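Local structure of D-threo-3-hydroxyaspartate dehydratase (Delftia, 3WQC) at residues B[38-43]-B[232-237]; B[183-188]-B[196-201]; B[226-231]-B[246-251]. The protein catalyses the deamination of D-threo-3-hydroxyaspartate to oxaloacetate and ammonia, using pyridoxal 5'-phosphate together with a divalent metal ion. One frame throughout, in Å; residues are numbered along the deposited sequence.

Interaction 1 of 3, residues B[38-43]-B[232-237]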
loop_
_atom_site.group_PDB
_atom_site.type_symbol
_atom_site.label_atom_id
_atom_site.label_comp_id
_atom_site.label_asym_id
_atom_site.label_seq_id
_atom_site.Cartn_x
_atom_site.Cartn_y
_atom_site.Cartn_z
ATOM N N GLN B 38 -4.630 1.363 -27.877
ATOM C CA GLN B 38 -4.159 2.295 -28.895
ATOM C C GLN B 38 -5.014 2.098 -30.149
ATOM O O GLN B 38 -5.393 3.088 -30.823
ATOM C CB GLN B 38 -2.681 2.113 -29.262
ATOM C CG GLN B 38 -2.122 3.201 -30.202
ATOM C CD GLN B 38 -2.183 4.609 -29.583
ATOM O OE1 GLN B 38 -1.605 4.853 -28.526
ATOM N NE2 GLN B 38 -2.866 5.587 -30.263
ATOM N N GLN B 39 -5.305 0.834 -30.535
ATOM C CA GLN B 39 -6.105 0.615 -31.749
ATOM C C GLN B 39 -7.513 1.246 -31.586
ATOM O O GLN B 39 -8.112 1.751 -32.547
ATOM C CB GLN B 39 -6.240 -0.906 -32.033
ATOM C CG GLN B 39 -4.887 -1.411 -32.492
ATOM C CD GLN B 39 -4.734 -2.914 -32.519
ATOM O OE1 GLN B 39 -5.700 -3.694 -32.254
ATOM N NE2 GLN B 39 -3.489 -3.365 -32.853
ATOM N N ARG B 40 -8.103 1.134 -30.408
ATOM C CA ARG B 40 -9.433 1.672 -30.196
ATOM C C ARG B 40 -9.407 3.189 -30.340
ATOM O O ARG B 40 -10.312 3.800 -30.988
ATOM C CB ARG B 40 -10.045 1.251 -28.844
ATOM C CG ARG B 40 -11.416 1.840 -28.755
ATOM C CD ARG B 40 -12.151 1.253 -27.638
ATOM N NE ARG B 40 -13.504 1.048 -28.055
ATOM C CZ ARG B 40 -14.518 1.916 -27.976
ATOM N NH1 ARG B 40 -15.671 1.408 -28.459
ATOM N NH2 ARG B 40 -14.417 3.217 -27.433
ATOM N N MET B 41 -8.389 3.819 -29.764
ATOM C CA MET B 41 -8.280 5.291 -29.904
ATOM C C MET B 41 -8.012 5.746 -31.346
ATOM O O MET B 41 -8.615 6.713 -31.819
ATOM C CB MET B 41 -7.252 5.869 -28.966
ATOM C CG MET B 41 -7.562 5.527 -27.485
ATOM S SD MET B 41 -9.206 6.104 -26.988
ATOM C CE MET B 41 -10.193 4.647 -26.907
ATOM N N ASP B 42 -7.187 4.989 -32.091
ATOM C CA ASP B 42 -6.915 5.278 -33.511
ATOM C C ASP B 42 -8.241 5.155 -34.259
ATOM O O ASP B 42 -8.561 6.053 -35.092
ATOM C CB ASP B 42 -5.899 4.288 -34.038
ATOM C CG ASP B 42 -4.497 4.526 -33.513
ATOM O OD1 ASP B 42 -4.164 5.590 -32.945
ATOM O OD2 ASP B 42 -3.695 3.587 -33.663
ATOM N N ALA B 43 -9.076 4.157 -33.899
ATOM C CA ALA B 43 -10.364 3.951 -34.608
ATOM C C ALA B 43 -11.338 5.135 -34.362
ATOM O O ALA B 43 -12.157 5.481 -35.257
ATOM C CB ALA B 43 -11.006 2.620 -34.235
ATOM N N LEU B 232 -12.930 2.283 -23.160
ATOM C CA LEU B 232 -13.250 1.040 -23.874
ATOM C C LEU B 232 -14.703 0.918 -24.313
ATOM O O LEU B 232 -15.037 0.135 -25.222
ATOM C CB LEU B 232 -12.842 -0.163 -23.041
ATOM C CG LEU B 232 -11.288 -0.263 -22.884
ATOM C CD1 LEU B 232 -10.927 -1.346 -21.821
ATOM C CD2 LEU B 232 -10.541 -0.483 -24.210
ATOM N N ALA B 233 -15.564 1.745 -23.718
ATOM C CA ALA B 233 -17.011 1.633 -23.956
ATOM C C ALA B 233 -17.561 2.758 -24.851
ATOM O O ALA B 233 -18.698 2.582 -25.362
ATOM C CB ALA B 233 -17.773 1.545 -22.642
ATOM N N ALA B 234 -16.805 3.869 -25.070
ATOM C CA ALA B 234 -17.407 5.029 -25.743
ATOM C C ALA B 234 -17.805 4.603 -27.164
ATOM O O ALA B 234 -16.992 4.049 -27.865
ATOM C CB ALA B 234 -16.428 6.194 -25.713
ATOM N N SER B 235 -19.034 4.866 -27.591
ATOM C CA SER B 235 -19.354 4.634 -29.037
ATOM C C SER B 235 -18.802 5.653 -29.946
ATOM O O SER B 235 -18.409 5.312 -31.072
ATOM C CB SER B 235 -20.836 4.410 -29.372
ATOM O OG SER B 235 -21.640 5.125 -28.554
ATOM N N ARG B 236 -18.864 6.910 -29.509
ATOM C CA ARG B 236 -18.376 8.034 -30.332
ATOM C C ARG B 236 -17.608 8.998 -29.434
ATOM O O ARG B 236 -17.872 9.057 -28.219
ATOM C CB ARG B 236 -19.551 8.798 -30.999
ATOM C CG ARG B 236 -20.451 9.464 -29.948
ATOM C CD ARG B 236 -21.517 10.355 -30.551
ATOM N NE ARG B 236 -22.493 10.835 -29.591
ATOM C CZ ARG B 236 -23.267 11.882 -29.868
ATOM N NH1 ARG B 236 -23.100 12.476 -31.021
ATOM N NH2 ARG B 236 -24.232 12.293 -29.071
ATOM N N LEU B 237 -16.667 9.722 -30.011
ATOM C CA LEU B 237 -15.893 10.698 -29.258
ATOM C C LEU B 237 -15.845 12.059 -29.923
ATOM O O LEU B 237 -14.812 12.746 -29.873
ATOM C CB LEU B 237 -14.456 10.199 -28.887
ATOM C CG LEU B 237 -14.467 9.050 -27.854
ATOM C CD1 LEU B 237 -13.073 8.353 -27.702
ATOM C CD2 LEU B 237 -15.000 9.484 -26.462
#
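Arg40 reaches Leu232 and Ala234 with its side chain fully extended through the first two torsions (chi1 -179°), before the chain bends at chi3 (-140°) and lays the guanidinium flat against the main chain around residues 232-234. Two backbone carbonyls receive it in quite different ways. The Ala234 carbonyl O sits at the rim of the group, close to its plane, and takes a bond from Arg40 NH2 at 2.7 Å; the donor lies in the carbonyl plane on a lone pair, with a C=O...N angle of 133°. Arg40 NH1 adds a weak bond to the same Ala234 O at 3.0 Å, making a fork on one acceptor. The Leu232 carbonyl O, by contrast, lies over the guanidinium face, 3.3 Å from Arg40 CZ, where it meets the cationic carbon rather than an N-H. The aliphatic part of the arginine also packs, Arg40 CD lying 4.2 Å from Leu232 CD2.

The arginine thus binds main-chain carbonyls where helix 228-233 runs out into loop. In the barrel domain of the alanine racemase type, helix 27-44 is thereby tied to the chain around residues 232-234. Arg40 NH2 also makes a weak bond to Ala231 O, and Ala234 rests on Ala199 of helix 192-215. With carbonyl oxygens both at its rim and over its face, the positive guanidinium probably offsets the partial negative charge of the carbonyls gathered here.

Interaction 2 of 3, residues B[183-188]-B[196-201]. With PLP (pyridoxal-5'-phosphate), chain J.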
loop_
_atom_site.group_PDB
_atom_site.type_symbol
_atom_site.label_atom_id
_atom_site.label_comp_id
_atom_site.label_asym_id
_atom_site.label_seq_id
_atom_site.Cartn_x
_atom_site.Cartn_y
_atom_site.Cartn_z
ATOM N N ALA B 183 -14.372 10.331 -15.660
ATOM C CA ALA B 183 -15.661 9.831 -15.152
ATOM C C ALA B 183 -15.428 8.607 -14.261
ATOM O O ALA B 183 -15.719 7.459 -14.652
ATOM C CB ALA B 183 -16.652 9.569 -16.284
ATOM N N GLY B 184 -14.811 8.797 -13.088
ATOM C CA GLY B 184 -14.407 7.693 -12.173
ATOM C C GLY B 184 -15.571 6.914 -11.598
ATOM O O GLY B 184 -15.361 5.822 -11.046
ATOM N N SER B 185 -16.801 7.421 -11.745
ATOM C CA SER B 185 -17.974 6.682 -11.287
ATOM C C SER B 185 -18.172 5.487 -12.209
ATOM O O SER B 185 -18.973 4.605 -11.818
ATOM C CB SER B 185 -19.265 7.515 -11.312
ATOM O OG SER B 185 -19.666 7.820 -12.664
ATOM N N SER B 186 -17.440 5.351 -13.324
ATOM C CA SER B 186 -17.536 4.152 -14.184
ATOM C C SER B 186 -17.163 2.865 -13.382
ATOM O O SER B 186 -17.605 1.743 -13.765
ATOM C CB SER B 186 -16.651 4.303 -15.418
ATOM O OG SER B 186 -15.255 4.263 -15.023
ATOM N N TYR B 187 -16.434 3.018 -12.278
ATOM C CA TYR B 187 -15.981 1.824 -11.520
ATOM C C TYR B 187 -17.088 1.230 -10.729
ATOM O O TYR B 187 -16.947 0.126 -10.223
ATOM C CB TYR B 187 -14.857 2.233 -10.588
ATOM C CG TYR B 187 -13.504 2.299 -11.301
ATOM C CD1 TYR B 187 -13.263 3.106 -12.445
ATOM C CD2 TYR B 187 -12.411 1.554 -10.791
ATOM C CE1 TYR B 187 -11.998 3.185 -13.036
ATOM C CE2 TYR B 187 -11.158 1.611 -11.410
ATOM C CZ TYR B 187 -10.938 2.417 -12.504
ATOM O OH TYR B 187 -9.700 2.429 -13.092
ATOM N N GLU B 188 -18.234 1.939 -10.640
ATOM C CA GLU B 188 -19.404 1.387 -9.932
ATOM C C GLU B 188 -20.284 0.582 -10.891
ATOM O O GLU B 188 -21.290 0.006 -10.415
ATOM C CB GLU B 188 -20.204 2.541 -9.300
ATOM C CG GLU B 188 -19.469 3.287 -8.142
ATOM C CD GLU B 188 -19.890 4.755 -8.072
ATOM O OE1 GLU B 188 -21.071 5.111 -8.369
ATOM O OE2 GLU B 188 -19.014 5.590 -7.766
ATOM N N GLN B 196 -21.569 2.458 -21.674
ATOM C CA GLN B 196 -21.649 3.221 -22.905
ATOM C C GLN B 196 -22.367 4.558 -22.618
ATOM O O GLN B 196 -21.960 5.614 -23.122
ATOM C CB GLN B 196 -22.398 2.410 -24.003
ATOM C CG GLN B 196 -22.542 3.155 -25.360
ATOM C CD GLN B 196 -23.290 2.320 -26.411
ATOM O OE1 GLN B 196 -22.919 1.205 -26.718
ATOM N NE2 GLN B 196 -24.339 2.867 -26.930
ATOM N N ALA B 197 -23.414 4.516 -21.802
ATOM C CA ALA B 197 -24.199 5.743 -21.469
ATOM C C ALA B 197 -23.321 6.686 -20.661
ATOM O O ALA B 197 -23.335 7.909 -20.934
ATOM C CB ALA B 197 -25.488 5.389 -20.672
ATOM N N LEU B 198 -22.541 6.175 -19.703
ATOM C CA LEU B 198 -21.688 7.066 -18.871
ATOM C C LEU B 198 -20.598 7.653 -19.768
ATOM O O LEU B 198 -20.290 8.824 -19.603
ATOM C CB LEU B 198 -21.139 6.295 -17.647
ATOM C CG LEU B 198 -20.148 7.182 -16.818
ATOM C CD1 LEU B 198 -20.833 8.407 -16.205
ATOM C CD2 LEU B 198 -19.552 6.255 -15.783
ATOM N N ALA B 199 -20.039 6.865 -20.709
ATOM C CA ALA B 199 -18.977 7.360 -21.591
ATOM C C ALA B 199 -19.573 8.541 -22.362
ATOM O O ALA B 199 -18.846 9.530 -22.639
ATOM C CB ALA B 199 -18.409 6.271 -22.482
ATOM N N GLU B 200 -20.807 8.383 -22.862
ATOM C CA GLU B 200 -21.495 9.508 -23.622
ATOM C C GLU B 200 -21.729 10.740 -22.695
ATOM O O GLU B 200 -21.505 11.888 -23.144
ATOM C CB GLU B 200 -22.794 9.027 -24.232
ATOM C CG GLU B 200 -23.601 10.168 -24.863
ATOM C CD GLU B 200 -22.929 10.943 -25.964
ATOM O OE1 GLU B 200 -23.445 12.076 -26.201
ATOM O OE2 GLU B 200 -21.896 10.530 -26.576
ATOM N N ARG B 201 -22.126 10.540 -21.437
ATOM C CA ARG B 201 -22.311 11.675 -20.480
ATOM C C ARG B 201 -20.951 12.365 -20.261
ATOM O O ARG B 201 -20.868 13.618 -20.189
ATOM C CB ARG B 201 -22.840 11.166 -19.134
ATOM C CG ARG B 201 -23.057 12.100 -17.989
ATOM C CD ARG B 201 -23.786 11.354 -16.796
ATOM N NE ARG B 201 -23.645 12.151 -15.622
ATOM C CZ ARG B 201 -24.511 13.084 -15.270
ATOM N NH1 ARG B 201 -25.631 13.263 -15.988
ATOM N NH2 ARG B 201 -24.304 13.779 -14.169
HETATM N N1 PLP J . -7.578 10.572 -15.543
HETATM C C2 PLP J . -7.410 10.922 -14.251
HETATM C C2A PLP J . -7.562 12.361 -13.815
HETATM C C3 PLP J . -7.066 9.899 -13.293
HETATM O O3 PLP J . -6.877 10.250 -12.030
HETATM C C4 PLP J . -6.945 8.544 -13.766
HETATM C C4A PLP J . -6.566 7.533 -12.834
HETATM C C5 PLP J . -7.140 8.271 -15.152
HETATM C C6 PLP J . -7.531 9.318 -15.999
HETATM C C5A PLP J . -7.030 6.867 -15.695
HETATM O O4P PLP J . -8.168 6.049 -15.153
HETATM P P PLP J . -8.032 4.458 -15.266
HETATM O O1P PLP J . -7.623 4.241 -16.676
HETATM O O2P PLP J . -9.416 3.985 -14.990
HETATM O O3P PLP J . -6.985 3.984 -14.343
#
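Van der Waals contact between Leu198 and the turn at Ala183, Ser185 and Ser186 carries the whole of this pairing. A chi1 of 176° swings the isobutyl group of Leu198 out from helix 192-215 and into the turn. Its CD2 methyl does most of the touching: it lies 3.3 Å from Ser186 CA, a tight approach, and 3.5 Å from Ser186 CB. The same methyl meets Ser185 OG at 3.5 Å, and Leu198 CG sits 4.3 Å from Ala183 CB. The leucine thus lies against backbone and beta carbons of a turn whose hydroxyls find their bonding partners in other residues.

Hydrogen bonds hold the turn from within and tie it to its neighbours. Residues 184-188 form a 3-10 segment, begun by a bond from Ser186 N to Ala183 O at 3.0 Å. Ser185 OG is bonded to Asp148, and Ser186 OG to Ser227 at the start of the next barrel helix. The turn is a beta-alpha loop of the TIM-barrel domain found in alanine racemase relatives: it leaves strand 175-180 and leads into helix 192-215, and through Leu198 the helix packs against the loop that leads into it.

Cofactor binding is the third kind of interaction, made on the other side of the turn from the leucine. Tyr187 points away from the helix, and its hydroxyl donates a very short bond, 2.5 Å from Tyr187 OH to PLP O2P, with that oxygen at the ring's edge and in its plane. Arg151 and Arg244 also bind the cofactor, and Val247 and Pro229 touch the tyrosine.

Interaction 3 of 3, residues B[226-231]-B[246-251]; sequences GSTPTA and GVYVFF. With PLP (pyridoxal-5'-phosphate), chain J.
The first turn of helix 228-233 faces the 3-10 segment 247-249, the CA atoms of Thr228 and Tyr248 lying 5.9 Å apart, and the PLP phosphate is held between them. Thr228 does the joining. With OG1 anti to the carbonyl carbon (chi1 -83°), its hydroxyl donates to PLP O1P at 2.6 Å and accepts from Tyr248 N, 3.2 Å from Thr228 OG1. Thr228 CG2 lies 3.7 Å from Tyr248 CB and 3.8 Å from Phe251 CE1, while Val247 CG1 packs against Thr228 CB. Thr228 and Tyr248 side chains cross at about a right angle.

Here is the phosphate-binding arrangement of PLP-dependent TIM barrels of the alanine racemase type, in which a helix N-terminus and glycine-containing loops supply main-chain N-H groups. Thr228 N points almost straight at PLP O2P (3.0 Å, 179°), just after the N-cap residue Ser227, so the helix dipole probably favours the anion. Gly246 N meets PLP O1P at 2.6 Å, and Val247 N meets PLP O3P at 3.2 Å. Replacing Thr228 by valine would probably leave PLP O1P without its hydroxyl donor and Tyr248 N without its acceptor. Gly226 adopts backbone angles that would jam a beta carbon against the preceding carbonyl, and the Gly226 carbonyl O, which lies near C6 of the cofactor ring, accepts from His182.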
loop_
_atom_site.group_PDB
_atom_site.type_symbol
_atom_site.label_atom_id
_atom_site.label_comp_id
_atom_site.label_asym_id
_atom_site.label_seq_id
_atom_site.Cartn_x
_atom_site.Cartn_y
_atom_site.Cartn_z
ATOM N N GLY B 226 -11.558 10.619 -19.804
ATOM C CA GLY B 226 -11.274 9.165 -19.742
ATOM C C GLY B 226 -11.184 8.550 -18.385
ATOM O O GLY B 226 -10.718 9.154 -17.443
ATOM N N SER B 227 -11.532 7.277 -18.389
ATOM C CA SER B 227 -11.194 6.285 -17.379
ATOM C C SER B 227 -11.054 5.034 -18.277
ATOM O O SER B 227 -11.550 5.019 -19.416
ATOM C CB SER B 227 -12.310 6.116 -16.338
ATOM O OG SER B 227 -13.503 5.611 -16.964
ATOM N N THR B 228 -10.445 3.962 -17.780
ATOM C CA THR B 228 -10.275 2.783 -18.632
ATOM C C THR B 228 -11.674 2.277 -19.064
ATOM O O THR B 228 -11.855 1.959 -20.235
ATOM C CB THR B 228 -9.389 1.710 -17.909
ATOM O OG1 THR B 228 -8.043 2.110 -18.134
ATOM C CG2 THR B 228 -9.610 0.321 -18.591
ATOM N N PRO B 229 -12.635 2.124 -18.119
ATOM C CA PRO B 229 -13.936 1.538 -18.604
ATOM C C PRO B 229 -14.612 2.418 -19.689
ATOM O O PRO B 229 -15.193 1.874 -20.635
ATOM C CB PRO B 229 -14.763 1.463 -17.331
ATOM C CG PRO B 229 -13.686 1.361 -16.191
ATOM C CD PRO B 229 -12.583 2.264 -16.648
ATOM N N THR B 230 -14.633 3.752 -19.492
ATOM C CA THR B 230 -15.328 4.605 -20.500
ATOM C C THR B 230 -14.494 4.713 -21.752
ATOM O O THR B 230 -15.059 4.845 -22.839
ATOM C CB THR B 230 -15.657 6.016 -19.990
ATOM O OG1 THR B 230 -14.472 6.626 -19.415
ATOM C CG2 THR B 230 -16.737 5.909 -18.903
ATOM N N ALA B 231 -13.157 4.634 -21.659
ATOM C CA ALA B 231 -12.344 4.612 -22.919
ATOM C C ALA B 231 -12.736 3.436 -23.814
ATOM O O ALA B 231 -12.800 3.541 -25.049
ATOM C CB ALA B 231 -10.844 4.584 -22.669
ATOM N N GLY B 246 -5.271 4.481 -17.843
ATOM C CA GLY B 246 -4.000 3.983 -17.219
ATOM C C GLY B 246 -4.077 2.515 -16.836
ATOM O O GLY B 246 -3.111 1.784 -17.133
ATOM N N VAL B 247 -5.100 2.076 -16.100
ATOM C CA VAL B 247 -5.037 0.719 -15.483
ATOM C C VAL B 247 -5.071 -0.315 -16.591
ATOM O O VAL B 247 -4.589 -1.439 -16.359
ATOM C CB VAL B 247 -6.145 0.482 -14.447
ATOM C CG1 VAL B 247 -7.564 0.397 -15.089
ATOM C CG2 VAL B 247 -5.790 -0.730 -13.578
ATOM N N TYR B 248 -5.627 0.003 -17.759
ATOM C CA TYR B 248 -5.711 -0.968 -18.874
ATOM C C TYR B 248 -4.366 -1.616 -19.198
ATOM O O TYR B 248 -4.356 -2.696 -19.816
ATOM C CB TYR B 248 -6.272 -0.254 -20.147
ATOM C CG TYR B 248 -5.163 0.510 -20.844
ATOM C CD1 TYR B 248 -4.774 1.808 -20.451
ATOM C CD2 TYR B 248 -4.443 -0.071 -21.933
ATOM C CE1 TYR B 248 -3.716 2.474 -21.045
ATOM C CE2 TYR B 248 -3.373 0.573 -22.491
ATOM C CZ TYR B 248 -3.034 1.853 -22.127
ATOM O OH TYR B 248 -1.990 2.517 -22.721
ATOM N N VAL B 249 -3.245 -0.967 -18.958
ATOM C CA VAL B 249 -1.971 -1.504 -19.353
ATOM C C VAL B 249 -1.791 -2.903 -18.749
ATOM O O VAL B 249 -1.218 -3.827 -19.440
ATOM C CB VAL B 249 -0.789 -0.513 -19.052
ATOM C CG1 VAL B 249 -0.525 -0.327 -17.531
ATOM C CG2 VAL B 249 0.521 -0.946 -19.747
ATOM N N PHE B 250 -2.271 -3.063 -17.502
ATOM C CA PHE B 250 -2.243 -4.387 -16.861
ATOM C C PHE B 250 -3.578 -5.050 -16.693
ATOM O O PHE B 250 -3.661 -6.304 -16.624
ATOM C CB PHE B 250 -1.570 -4.301 -15.445
ATOM C CG PHE B 250 -0.165 -3.712 -15.483
ATOM C CD1 PHE B 250 0.765 -3.998 -16.549
ATOM C CD2 PHE B 250 0.266 -2.929 -14.409
ATOM C CE1 PHE B 250 2.083 -3.473 -16.528
ATOM C CE2 PHE B 250 1.585 -2.441 -14.382
ATOM C CZ PHE B 250 2.473 -2.678 -15.438
ATOM N N PHE B 251 -4.654 -4.270 -16.507
ATOM C CA PHE B 251 -5.918 -4.738 -16.009
ATOM C C PHE B 251 -5.806 -5.373 -14.609
ATOM O O PHE B 251 -4.690 -5.420 -14.047
ATOM C CB PHE B 251 -6.691 -5.688 -17.014
ATOM C CG PHE B 251 -7.173 -4.961 -18.246
ATOM C CD1 PHE B 251 -8.144 -3.944 -18.110
ATOM C CD2 PHE B 251 -6.717 -5.320 -19.516
ATOM C CE1 PHE B 251 -8.703 -3.333 -19.258
ATOM C CE2 PHE B 251 -7.248 -4.680 -20.672
ATOM C CZ PHE B 251 -8.246 -3.708 -20.513
HETATM N N1 PLP J . -7.578 10.572 -15.543
HETATM C C2 PLP J . -7.410 10.922 -14.251
HETATM C C2A PLP J . -7.562 12.361 -13.815
HETATM C C3 PLP J . -7.066 9.899 -13.293
HETATM O O3 PLP J . -6.877 10.250 -12.030
HETATM C C4 PLP J . -6.945 8.544 -13.766
HETATM C C4A PLP J . -6.566 7.533 -12.834
HETATM C C5 PLP J . -7.140 8.271 -15.152
HETATM C C6 PLP J . -7.531 9.318 -15.999
HETATM C C5A PLP J . -7.030 6.867 -15.695
HETATM O O4P PLP J . -8.168 6.049 -15.153
HETATM P P PLP J . -8.032 4.458 -15.266
HETATM O O1P PLP J . -7.623 4.241 -16.676
HETATM O O2P PLP J . -9.416 3.985 -14.990
HETATM O O3P PLP J . -6.985 3.984 -14.343
#

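All three interactions lie in the barrel domain, their centres 12 to 14 Å apart. Interactions 1 and 3 share helix 228-233: its N-terminal end meets the cofactor phosphate, and the chain where it runs out into loop meets helix 27-44. Along the chain their segments alternate, whereas interaction 2 closes before interaction 3 opens and falls between the two halves of interaction 1. Helix 192-215 ties interactions 1 and 2 through the packing of Ala234 on Ala199, with a salt bridge to Glu200 added in one conformer of Arg236. Interactions 2 and 3 both bind PLP, from successive beta-alpha loops of the parallel barrel sheet, so segments distant in sequence converge on one phosphate while interaction 1 lies farther out.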